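Local coordinates for prepilin-like protein (Thermus thermophilus, PDB 6QVF), which probably serves as a DNA receptor at the tip of a type IV pilus during natural competence, at residues Y63-S66 with A72-P75; F65-R70 with L89-T94; V19-R24 with I100-D105; T123-H126 with P130-T133. One frame throughout, in Å; residues are numbered along the deposited sequence.

In the fold
Contacts 3 and 4 lie on the four-stranded antiparallel sheet that packs against the long N-terminal helix, their centres about 10 Å apart. Contact 3 joins that helix to strand 100-108, and contact 4 closes the hairpin of strands 117-125 and 131-139; strands 100-108 and 117-125 are neighbours. Contact 2 is the disulfide at the opposite edge of the sheet from contact 4, where strand 92-97 begins, and its centre is about 15 Å from that of contact 3. Contact 1 shares Phe65 and Ser66 with contact 2; the centres of contacts 1 and 4 are about 31 Å apart. Along the chain, contacts 1 and 2 are nested inside the loop closed by contact 3.

Contact 1: Y63-S66 with A72-P75; sequences YYFS and APSP
Phe65 and Pro73 bring the last turn of helix 59-66 and the loop 72-75 together, with Phe65 CA and Pro73 CA 6.7 Å apart and no hydrogen bond between the segments. The contact is almost wholly that of one ring on another. Pro73 lays its ring over one face of the Phe65 phenyl, and Pro73 CB stands 3.8 Å from the centroid of the Phe65 ring, only 14° off the normal, a CH-pi contact close to the ring centre. The same proline spans the ring: its CA lies 3.6 Å from Phe65 CE1, and its CG meets Phe65 CD2, diagonally across, at 3.9 Å. Phe65 CG is anti to its own carbonyl carbon (chi1 -72°), which swings the phenyl off the helix toward the loop. Tyr64 CD2 sits over the opposite face, 3.6 Å above the Phe65 ring plane, leaving the phenyl sandwiched between tyrosine and proline. A flat, apolar ring suits this place, and the proline presents C-H groups, CB above all, to its pi face. With a leucine here Pro73 CB has no ring face to lie on, and the space between Pro73 and Tyr64 would probably be poorly filled. Leu85 and Gln77 also touch the phenyl. The pairing is a proline-aromatic CH-pi contact, fastening the loop that leaves helix 59-66 back onto the helix end, in the region joining the N-terminal helix to the main sheet of this pilin.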
loop_
_atom_site.group_PDB
_atom_site.type_symbol
_atom_site.label_atom_id
_atom_site.label_comp_id
_atom_site.label_asym_id
_atom_site.label_seq_id
_atom_site.Cartn_x
_atom_site.Cartn_y
_atom_site.Cartn_z
ATOM N N TYR B 63 7.169 13.024 11.575
ATOM C CA TYR B 63 7.427 11.744 10.892
ATOM C C TYR B 63 7.942 11.994 9.469
ATOM O O TYR B 63 8.857 11.275 9.009
ATOM C CB TYR B 63 6.176 10.865 10.869
ATOM C CG TYR B 63 5.931 10.186 12.197
ATOM C CD1 TYR B 63 6.709 9.116 12.592
ATOM C CD2 TYR B 63 4.900 10.586 13.038
ATOM C CE1 TYR B 63 6.534 8.512 13.819
ATOM C CE2 TYR B 63 4.697 9.972 14.255
ATOM C CZ TYR B 63 5.504 8.927 14.644
ATOM O OH TYR B 63 5.280 8.329 15.849
ATOM N N TYR B 64 7.333 12.938 8.745
ATOM C CA TYR B 64 7.707 13.225 7.360
ATOM C C TYR B 64 9.194 13.589 7.263
ATOM O O TYR B 64 9.893 13.039 6.413
ATOM C CB TYR B 64 6.845 14.333 6.754
ATOM C CG TYR B 64 7.206 14.629 5.321
ATOM C CD1 TYR B 64 6.793 13.818 4.284
ATOM C CD2 TYR B 64 8.060 15.678 5.000
ATOM C CE1 TYR B 64 7.186 14.036 2.972
ATOM C CE2 TYR B 64 8.456 15.896 3.691
ATOM C CZ TYR B 64 8.029 15.079 2.672
ATOM O OH TYR B 64 8.488 15.260 1.389
ATOM N N PHE B 65 9.669 14.495 8.120
ATOM C CA PHE B 65 11.034 14.959 8.041
ATOM C C PHE B 65 12.028 14.074 8.817
ATOM O O PHE B 65 13.259 14.212 8.592
ATOM C CB PHE B 65 11.134 16.419 8.488
ATOM C CG PHE B 65 10.544 17.360 7.473
ATOM C CD1 PHE B 65 11.195 17.615 6.278
ATOM C CD2 PHE B 65 9.347 18.011 7.722
ATOM C CE1 PHE B 65 10.660 18.490 5.347
ATOM C CE2 PHE B 65 8.820 18.870 6.784
ATOM C CZ PHE B 65 9.465 19.118 5.605
ATOM N N SER B 66 11.566 13.179 9.697
ATOM C CA SER B 66 12.489 12.381 10.502
ATOM C C SER B 66 12.733 10.994 9.926
ATOM O O SER B 66 13.684 10.376 10.317
ATOM C CB SER B 66 12.013 12.222 11.917
ATOM O OG SER B 66 11.821 13.498 12.534
ATOM N N ALA B 72 16.309 18.504 7.214
ATOM C CA ALA B 72 15.830 19.819 7.624
ATOM C C ALA B 72 14.641 20.255 6.773
ATOM O O ALA B 72 14.680 20.213 5.551
ATOM C CB ALA B 72 16.938 20.836 7.555
ATOM N N PRO B 73 13.548 20.743 7.395
ATOM C CA PRO B 73 12.477 21.359 6.621
ATOM C C PRO B 73 12.937 22.715 6.058
ATOM O O PRO B 73 14.054 23.186 6.383
ATOM C CB PRO B 73 11.343 21.612 7.633
ATOM C CG PRO B 73 11.744 20.833 8.848
ATOM C CD PRO B 73 13.259 20.703 8.829
ATOM N N SER B 74 12.096 23.293 5.215
ATOM C CA SER B 74 12.279 24.648 4.686
ATOM C C SER B 74 12.142 25.637 5.839
ATOM O O SER B 74 11.616 25.313 6.894
ATOM C CB SER B 74 11.287 24.929 3.577
ATOM O OG SER B 74 9.973 25.104 4.078
ATOM N N PRO B 75 12.631 26.876 5.694
ATOM C CA PRO B 75 12.558 27.828 6.797
ATOM C C PRO B 75 11.129 28.140 7.284
ATOM O O PRO B 75 10.955 28.682 8.389
ATOM C CB PRO B 75 13.176 29.087 6.191
ATOM C CG PRO B 75 14.042 28.603 5.062
ATOM C CD PRO B 75 13.349 27.378 4.514
#

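Contact 2: F65-R70 with L89-T94; sequences FSCPTR and LTCSGT
Cys67 and Cys91 form the disulfide that ties the residue following helix 59-66 to the residue preceding strand 92-97, closing a loop that has no helix or strand of its own. Cys67 SG and Cys91 SG are bonded at 2.0 Å, and the S-S torsion of -79°, a left-handed twist, is near the value at which the sulfur lone pairs repel each other least. In each cysteine the sulfur lies anti to the carbonyl carbon (chi1 -65° for Cys67, -68° for Cys91), and the two CA atoms, of Cys67 and Cys91, end 5.5 Å apart. Ser66 O approaches Cys91 SG to 3.7 Å. Beyond the bridge, Pro68 follows a cis peptide bond, which turns the chain sharply straight after the half-cystine. Both cysteine backbones are also hydrogen-bonded to strand 100-108, Cys67 to Gly108 and Cys91 to Ile106, while Ser66 OG is hydrogen-bonded to Asp62 O, within its own helix. Since no hydrogen bond spans the two segments, the covalent link is what joins them directly. It holds the loop ends together as long as it stays oxidised, consistent with a protein of the periplasm and outer membrane.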
loop_
_atom_site.group_PDB
_atom_site.type_symbol
_atom_site.label_atom_id
_atom_site.label_comp_id
_atom_site.label_asym_id
_atom_site.label_seq_id
_atom_site.Cartn_x
_atom_site.Cartn_y
_atom_site.Cartn_z
ATOM N N PHE B 65 9.669 14.495 8.120
ATOM C CA PHE B 65 11.034 14.959 8.041
ATOM C C PHE B 65 12.028 14.074 8.817
ATOM O O PHE B 65 13.259 14.212 8.592
ATOM C CB PHE B 65 11.134 16.419 8.488
ATOM C CG PHE B 65 10.544 17.360 7.473
ATOM C CD1 PHE B 65 11.195 17.615 6.278
ATOM C CD2 PHE B 65 9.347 18.011 7.722
ATOM C CE1 PHE B 65 10.660 18.490 5.347
ATOM C CE2 PHE B 65 8.820 18.870 6.784
ATOM C CZ PHE B 65 9.465 19.118 5.605
ATOM N N SER B 66 11.566 13.179 9.697
ATOM C CA SER B 66 12.489 12.381 10.502
ATOM C C SER B 66 12.733 10.994 9.926
ATOM O O SER B 66 13.684 10.376 10.317
ATOM C CB SER B 66 12.013 12.222 11.917
ATOM O OG SER B 66 11.821 13.498 12.534
ATOM N N CYS B 67 11.854 10.517 9.041
ATOM C CA CYS B 67 11.809 9.102 8.710
ATOM C C CYS B 67 11.971 8.910 7.214
ATOM O O CYS B 67 11.230 9.516 6.446
ATOM C CB CYS B 67 10.487 8.511 9.144
ATOM S SG CYS B 67 10.238 8.518 10.929
ATOM N N PRO B 68 12.883 8.004 6.743
ATOM C CA PRO B 68 13.714 7.141 7.580
ATOM C C PRO B 68 14.974 7.784 8.156
ATOM O O PRO B 68 15.579 7.227 9.043
ATOM C CB PRO B 68 14.142 6.034 6.620
ATOM C CG PRO B 68 14.181 6.725 5.279
ATOM C CD PRO B 68 13.069 7.752 5.302
ATOM N N THR B 69 15.292 8.965 7.670
ATOM C CA THR B 69 16.432 9.759 8.113
ATOM C C THR B 69 15.976 11.205 8.264
ATOM O O THR B 69 15.028 11.582 7.618
ATOM C CB THR B 69 17.599 9.734 7.122
ATOM O OG1 THR B 69 17.190 10.253 5.851
ATOM C CG2 THR B 69 18.159 8.348 6.908
ATOM N N ARG B 70 16.641 11.955 9.140
ATOM C CA ARG B 70 16.263 13.328 9.454
ATOM C C ARG B 70 16.802 14.269 8.372
ATOM O O ARG B 70 18.019 14.248 8.012
ATOM C CB ARG B 70 16.810 13.728 10.826
ATOM C CG ARG B 70 16.210 12.957 11.984
ATOM C CD ARG B 70 16.824 13.365 13.308
ATOM N NE ARG B 70 16.837 14.794 13.534
ATOM C CZ ARG B 70 17.560 15.385 14.482
ATOM N NH1 ARG B 70 18.223 14.647 15.337
ATOM N NH2 ARG B 70 17.631 16.694 14.575
ATOM N N LEU B 89 10.963 9.712 18.245
ATOM C CA LEU B 89 10.045 8.963 17.406
ATOM C C LEU B 89 10.771 7.728 16.890
ATOM O O LEU B 89 11.940 7.774 16.570
ATOM C CB LEU B 89 9.597 9.793 16.204
ATOM C CG LEU B 89 8.992 11.144 16.510
ATOM C CD1 LEU B 89 8.607 11.815 15.216
ATOM C CD2 LEU B 89 7.798 11.014 17.413
ATOM N N THR B 90 10.028 6.635 16.768
ATOM C CA THR B 90 10.519 5.456 16.111
ATOM C C THR B 90 9.907 5.366 14.709
ATOM O O THR B 90 8.646 5.505 14.566
ATOM C CB THR B 90 10.189 4.253 16.991
ATOM O OG1 THR B 90 10.847 4.436 18.244
ATOM C CG2 THR B 90 10.676 2.974 16.386
ATOM N N CYS B 91 10.759 5.146 13.692
ATOM C CA CYS B 91 10.358 5.148 12.284
ATOM C C CYS B 91 9.944 3.741 11.805
ATOM O O CYS B 91 9.232 3.576 10.807
ATOM C CB CYS B 91 11.489 5.667 11.377
ATOM S SG CYS B 91 11.838 7.435 11.614
ATOM N N SER B 92 10.458 2.718 12.456
ATOM C CA SER B 92 10.289 1.364 12.014
ATOM C C SER B 92 10.543 0.412 13.177
ATOM O O SER B 92 11.227 0.746 14.167
ATOM C CB SER B 92 11.149 1.047 10.812
ATOM O OG SER B 92 12.536 1.069 11.133
ATOM N N GLY B 93 10.072 -0.824 12.998
ATOM C CA GLY B 93 10.227 -1.817 14.023
ATOM C C GLY B 93 9.436 -3.074 13.725
ATOM O O GLY B 93 9.042 -3.304 12.570
ATOM N N THR B 94 9.286 -3.904 14.754
ATOM C CA THR B 94 8.556 -5.144 14.639
ATOM C C THR B 94 7.675 -5.296 15.864
ATOM O O THR B 94 8.150 -5.157 16.998
ATOM C CB THR B 94 9.459 -6.365 14.422
ATOM O OG1 THR B 94 10.260 -6.223 13.241
ATOM C CG2 THR B 94 8.635 -7.627 14.307
#

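Contact 3: V19-R24 with I100-D105; sequences VQVLER and IPVAWD
Val21 reaches from the helix into the notch between Val102 and Trp104, two residues whose side chains leave the same face of strand 100-108 while that of the intervening Ala103 points away. Its two methyls divide the work. Val21 CG2 meets Val102 CG1 at 3.8 Å, the two valines passing alongside each other, pointing opposite ways. Val21 CG1, anti to the backbone N (chi1 175°), turns the other way and comes to 3.7 Å from Trp104 CB, where the two side chains cross at about a right angle. Trp104 CG takes the crowded place between its backbone N and carbonyl carbon (chi1 64°), and Val21 CG1 lies obliquely against the near part of the indole, 4.0 Å from Trp104 CG. This is the helix-on-sheet packing of the type IV pilin fold, in which one side of the antiparallel sheet wraps the long N-terminal helix; Val122 of the next strand also touches Val21. Branched valines suit such a seam, because each fills the space near its own backbone and offers two methyls. A glycine in place of Val21 would probably open a gap between Val102 and Trp104 CB, where its two methyls now lie. The indole has a cation-pi partner in Arg25. On the flank of the helix, Arg24 NH2 donates to Gln20 OE1 at 2.9 Å, the oxygen lying near the guanidinium plane and the bond bent to 137° at the hydrogen. Arg24 NH2 also makes a salt bridge with Glu95 on strand 92-97.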
loop_
_atom_site.group_PDB
_atom_site.type_symbol
_atom_site.label_atom_id
_atom_site.label_comp_id
_atom_site.label_asym_id
_atom_site.label_seq_id
_atom_site.Cartn_x
_atom_site.Cartn_y
_atom_site.Cartn_z
ATOM N N VAL B 19 -3.466 -5.355 10.089
ATOM C CA VAL B 19 -4.392 -4.227 10.155
ATOM C C VAL B 19 -4.168 -3.447 11.459
ATOM O O VAL B 19 -4.208 -2.194 11.467
ATOM C CB VAL B 19 -5.857 -4.702 10.016
ATOM C CG1 VAL B 19 -6.840 -3.633 10.470
ATOM C CG2 VAL B 19 -6.130 -5.058 8.567
ATOM N N GLN B 20 -4.058 -4.172 12.580
ATOM C CA GLN B 20 -3.962 -3.564 13.916
ATOM C C GLN B 20 -2.736 -2.634 13.963
ATOM O O GLN B 20 -2.781 -1.491 14.435
ATOM C CB GLN B 20 -3.850 -4.686 14.953
ATOM C CG GLN B 20 -3.823 -4.198 16.377
ATOM C CD GLN B 20 -3.616 -5.308 17.383
ATOM O OE1 GLN B 20 -2.755 -5.185 18.234
ATOM N NE2 GLN B 20 -4.403 -6.381 17.297
ATOM N N VAL B 21 -1.613 -3.127 13.468
ATOM C CA VAL B 21 -0.368 -2.361 13.469
ATOM C C VAL B 21 -0.458 -1.189 12.483
ATOM O O VAL B 21 -0.061 -0.065 12.787
ATOM C CB VAL B 21 0.829 -3.273 13.150
ATOM C CG1 VAL B 21 2.116 -2.468 13.027
ATOM C CG2 VAL B 21 0.943 -4.374 14.201
ATOM N N LEU B 22 -1.004 -1.418 11.290
ATOM C CA LEU B 22 -1.174 -0.356 10.325
ATOM C C LEU B 22 -2.043 0.767 10.892
ATOM O O LEU B 22 -1.703 1.955 10.727
ATOM C CB LEU B 22 -1.806 -0.908 9.045
ATOM C CG LEU B 22 -1.984 0.111 7.924
ATOM C CD1 LEU B 22 -0.642 0.572 7.420
ATOM C CD2 LEU B 22 -2.816 -0.461 6.783
ATOM N N GLU B 23 -3.106 0.408 11.622
ATOM C CA GLU B 23 -4.020 1.421 12.214
ATOM C C GLU B 23 -3.255 2.221 13.272
ATOM O O GLU B 23 -3.354 3.473 13.326
ATOM C CB GLU B 23 -5.227 0.720 12.851
ATOM C CG GLU B 23 -6.279 0.251 11.866
ATOM C CD GLU B 23 -7.428 -0.584 12.419
ATOM O OE1 GLU B 23 -7.287 -1.212 13.520
ATOM O OE2 GLU B 23 -8.474 -0.584 11.737
ATOM N N ARG B 24 -2.490 1.541 14.114
ATOM C CA ARG B 24 -1.837 2.235 15.229
ATOM C C ARG B 24 -0.747 3.167 14.694
ATOM O O ARG B 24 -0.652 4.327 15.132
ATOM C CB ARG B 24 -1.266 1.267 16.249
ATOM C CG ARG B 24 -2.321 0.855 17.269
ATOM C CD ARG B 24 -1.744 0.233 18.519
ATOM N NE ARG B 24 -0.978 -0.958 18.187
ATOM C CZ ARG B 24 -1.514 -2.145 18.018
ATOM N NH1 ARG B 24 -2.812 -2.317 18.248
ATOM N NH2 ARG B 24 -0.753 -3.131 17.582
ATOM N N ILE B 100 2.366 -13.359 16.059
ATOM C CA ILE B 100 2.621 -13.048 14.664
ATOM C C ILE B 100 3.465 -11.783 14.599
ATOM O O ILE B 100 3.005 -10.709 14.965
ATOM C CB ILE B 100 1.323 -12.883 13.863
ATOM C CG1 ILE B 100 0.447 -14.133 13.915
ATOM C CG2 ILE B 100 1.651 -12.484 12.420
ATOM C CD1 ILE B 100 -0.993 -13.864 13.554
ATOM N N PRO B 101 4.729 -11.883 14.151
ATOM C CA PRO B 101 5.563 -10.701 13.972
ATOM C C PRO B 101 5.028 -9.854 12.810
ATOM O O PRO B 101 4.811 -10.368 11.728
ATOM C CB PRO B 101 6.957 -11.232 13.622
ATOM C CG PRO B 101 6.836 -12.742 13.526
ATOM C CD PRO B 101 5.378 -13.112 13.684
ATOM N N VAL B 102 4.932 -8.537 13.042
ATOM C CA VAL B 102 4.552 -7.601 12.053
ATOM C C VAL B 102 5.654 -6.551 11.930
ATOM O O VAL B 102 5.827 -5.720 12.834
ATOM C CB VAL B 102 3.217 -6.925 12.417
ATOM C CG1 VAL B 102 2.760 -6.045 11.276
ATOM C CG2 VAL B 102 2.134 -7.966 12.771
ATOM N N ALA B 103 6.370 -6.556 10.795
ATOM C CA ALA B 103 7.323 -5.487 10.465
ATOM C C ALA B 103 6.514 -4.263 10.072
ATOM O O ALA B 103 5.482 -4.378 9.395
ATOM C CB ALA B 103 8.213 -5.901 9.348
ATOM N N TRP B 104 6.960 -3.085 10.502
ATOM C CA TRP B 104 6.234 -1.859 10.198
ATOM C C TRP B 104 7.231 -0.737 9.947
ATOM O O TRP B 104 8.338 -0.741 10.475
ATOM C CB TRP B 104 5.248 -1.471 11.316
ATOM C CG TRP B 104 5.919 -1.155 12.619
ATOM C CD1 TRP B 104 6.122 -2.006 13.655
ATOM C CD2 TRP B 104 6.402 0.131 13.056
ATOM N NE1 TRP B 104 6.749 -1.368 14.687
ATOM C CE2 TRP B 104 6.929 -0.049 14.362
ATOM C CE3 TRP B 104 6.443 1.409 12.495
ATOM C CZ2 TRP B 104 7.490 1.004 15.089
ATOM C CZ3 TRP B 104 7.032 2.440 13.207
ATOM C CH2 TRP B 104 7.547 2.227 14.484
ATOM N N ASP B 105 6.827 0.176 9.063
ATOM C CA ASP B 105 7.703 1.278 8.676
ATOM C C ASP B 105 6.851 2.492 8.313
ATOM O O ASP B 105 5.894 2.379 7.530
ATOM C CB ASP B 105 8.527 0.868 7.447
ATOM C CG ASP B 105 9.471 1.937 6.951
ATOM O OD1 ASP B 105 9.019 2.846 6.270
ATOM O OD2 ASP B 105 10.689 1.818 7.251
#

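Contact 4: T123-H126 with P130-T133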
loop_
_atom_site.group_PDB
_atom_site.type_symbol
_atom_site.label_atom_id
_atom_site.label_comp_id
_atom_site.label_asym_id
_atom_site.label_seq_id
_atom_site.Cartn_x
_atom_site.Cartn_y
_atom_site.Cartn_z
ATOM N N THR B 123 4.166 -5.658 7.189
ATOM C CA THR B 123 4.155 -7.037 6.715
ATOM C C THR B 123 4.061 -7.982 7.910
ATOM O O THR B 123 4.994 -8.018 8.753
ATOM C CB THR B 123 5.391 -7.359 5.879
ATOM O OG1 THR B 123 5.468 -6.575 4.692
ATOM C CG2 THR B 123 5.435 -8.822 5.462
ATOM N N ALA B 124 2.956 -8.724 7.954
ATOM C CA ALA B 124 2.746 -9.766 8.980
ATOM C C ALA B 124 3.219 -11.105 8.424
ATOM O O ALA B 124 2.825 -11.478 7.339
ATOM C CB ALA B 124 1.303 -9.875 9.340
ATOM N N THR B 125 4.114 -11.776 9.135
ATOM C CA THR B 125 4.600 -13.083 8.674
ATOM C C THR B 125 4.187 -14.115 9.718
ATOM O O THR B 125 4.760 -14.153 10.826
ATOM C CB THR B 125 6.123 -13.102 8.518
ATOM O OG1 THR B 125 6.552 -12.174 7.520
ATOM C CG2 THR B 125 6.623 -14.484 8.167
ATOM N N HIS B 126 3.151 -14.888 9.399
ATOM C CA HIS B 126 2.665 -15.933 10.304
ATOM C C HIS B 126 3.745 -16.987 10.445
ATOM O O HIS B 126 4.379 -17.360 9.460
ATOM C CB HIS B 126 1.386 -16.581 9.785
ATOM C CG HIS B 126 0.613 -17.265 10.851
ATOM N ND1 HIS B 126 0.972 -18.512 11.364
ATOM C CD2 HIS B 126 -0.502 -16.870 11.506
ATOM C CE1 HIS B 126 0.098 -18.832 12.290
ATOM N NE2 HIS B 126 -0.834 -17.863 12.386
ATOM N N PRO B 130 1.756 -18.012 6.101
ATOM C CA PRO B 130 1.102 -16.886 5.415
ATOM C C PRO B 130 1.643 -15.508 5.784
ATOM O O PRO B 130 1.841 -15.180 6.971
ATOM C CB PRO B 130 -0.379 -17.031 5.760
ATOM C CG PRO B 130 -0.530 -18.528 6.041
ATOM C CD PRO B 130 0.778 -18.944 6.689
ATOM N N LYS B 131 1.859 -14.719 4.735
ATOM C CA LYS B 131 2.327 -13.331 4.847
ATOM C C LYS B 131 1.231 -12.405 4.331
ATOM O O LYS B 131 0.518 -12.722 3.343
ATOM C CB LYS B 131 3.592 -13.111 4.020
ATOM C CG LYS B 131 4.822 -13.839 4.545
ATOM C CD LYS B 131 6.013 -13.785 3.608
ATOM C CE LYS B 131 6.447 -12.380 3.278
ATOM N NZ LYS B 131 5.654 -11.859 2.134
ATOM N N VAL B 132 1.115 -11.243 4.977
ATOM C CA VAL B 132 0.197 -10.201 4.509
ATOM C C VAL B 132 0.892 -8.840 4.591
ATOM O O VAL B 132 1.452 -8.481 5.655
ATOM C CB VAL B 132 -1.112 -10.162 5.306
ATOM C CG1 VAL B 132 -1.989 -8.993 4.875
ATOM C CG2 VAL B 132 -1.887 -11.475 5.180
ATOM N N THR B 133 0.935 -8.156 3.451
ATOM C CA THR B 133 1.553 -6.808 3.366
ATOM C C THR B 133 0.494 -5.778 3.011
ATOM O O THR B 133 -0.157 -5.878 1.943
ATOM C CB THR B 133 2.654 -6.745 2.301
ATOM O OG1 THR B 133 3.729 -7.597 2.705
ATOM C CG2 THR B 133 3.196 -5.346 2.079
#
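Ala124 and Val132 form the hydrogen-bonded pair at the centre of this antiparallel ladder, whose short strand axes pass 4.6 Å apart at closest, their N-to-C directions 174° apart. Ala124 N reaches Val132 O at 2.8 Å, and Val132 N returns to Ala124 O at 2.9 Å, each donor in the plane of the carbonyl it meets. Toward the turn, His126 N donates to Pro130 O at 2.8 Å; proline, having no N-H, cannot give a second bond back. The flanking pairs, Thr123 with Thr133 and Thr125 with Lys131, are non-hydrogen-bonded, and their side chains share one face of the sheet. There Thr123 OG1 and Thr133 OG1 are hydrogen-bonded at 2.8 Å across the strands, either able to donate. In both threonines OG1 is anti to the carbonyl carbon (chi1 -63° for Thr123, -65° for Thr133), a turn that points the two oxygens at one another. Thr125 and Lys131 lie side by side, Thr125 OG1 3.8 Å from Lys131 CG; the lysine chain bends further along and carries its CE to 4.3 Å from Thr123 CG2. The other face bears Ala124 and Val132, both buried, and the small Ala124 packs on Ala18 of the N-terminal helix. Near the turn His126 CB lies 3.9 Å from Pro130 CD, and His126 ND1 is hydrogen-bonded to Arg128 N, within the turn. The arrangement is a beta hairpin at the edge of the sheet as formed within one chain, where Thr133 pairs with a strand of the second subunit and carries the sheet across the interface.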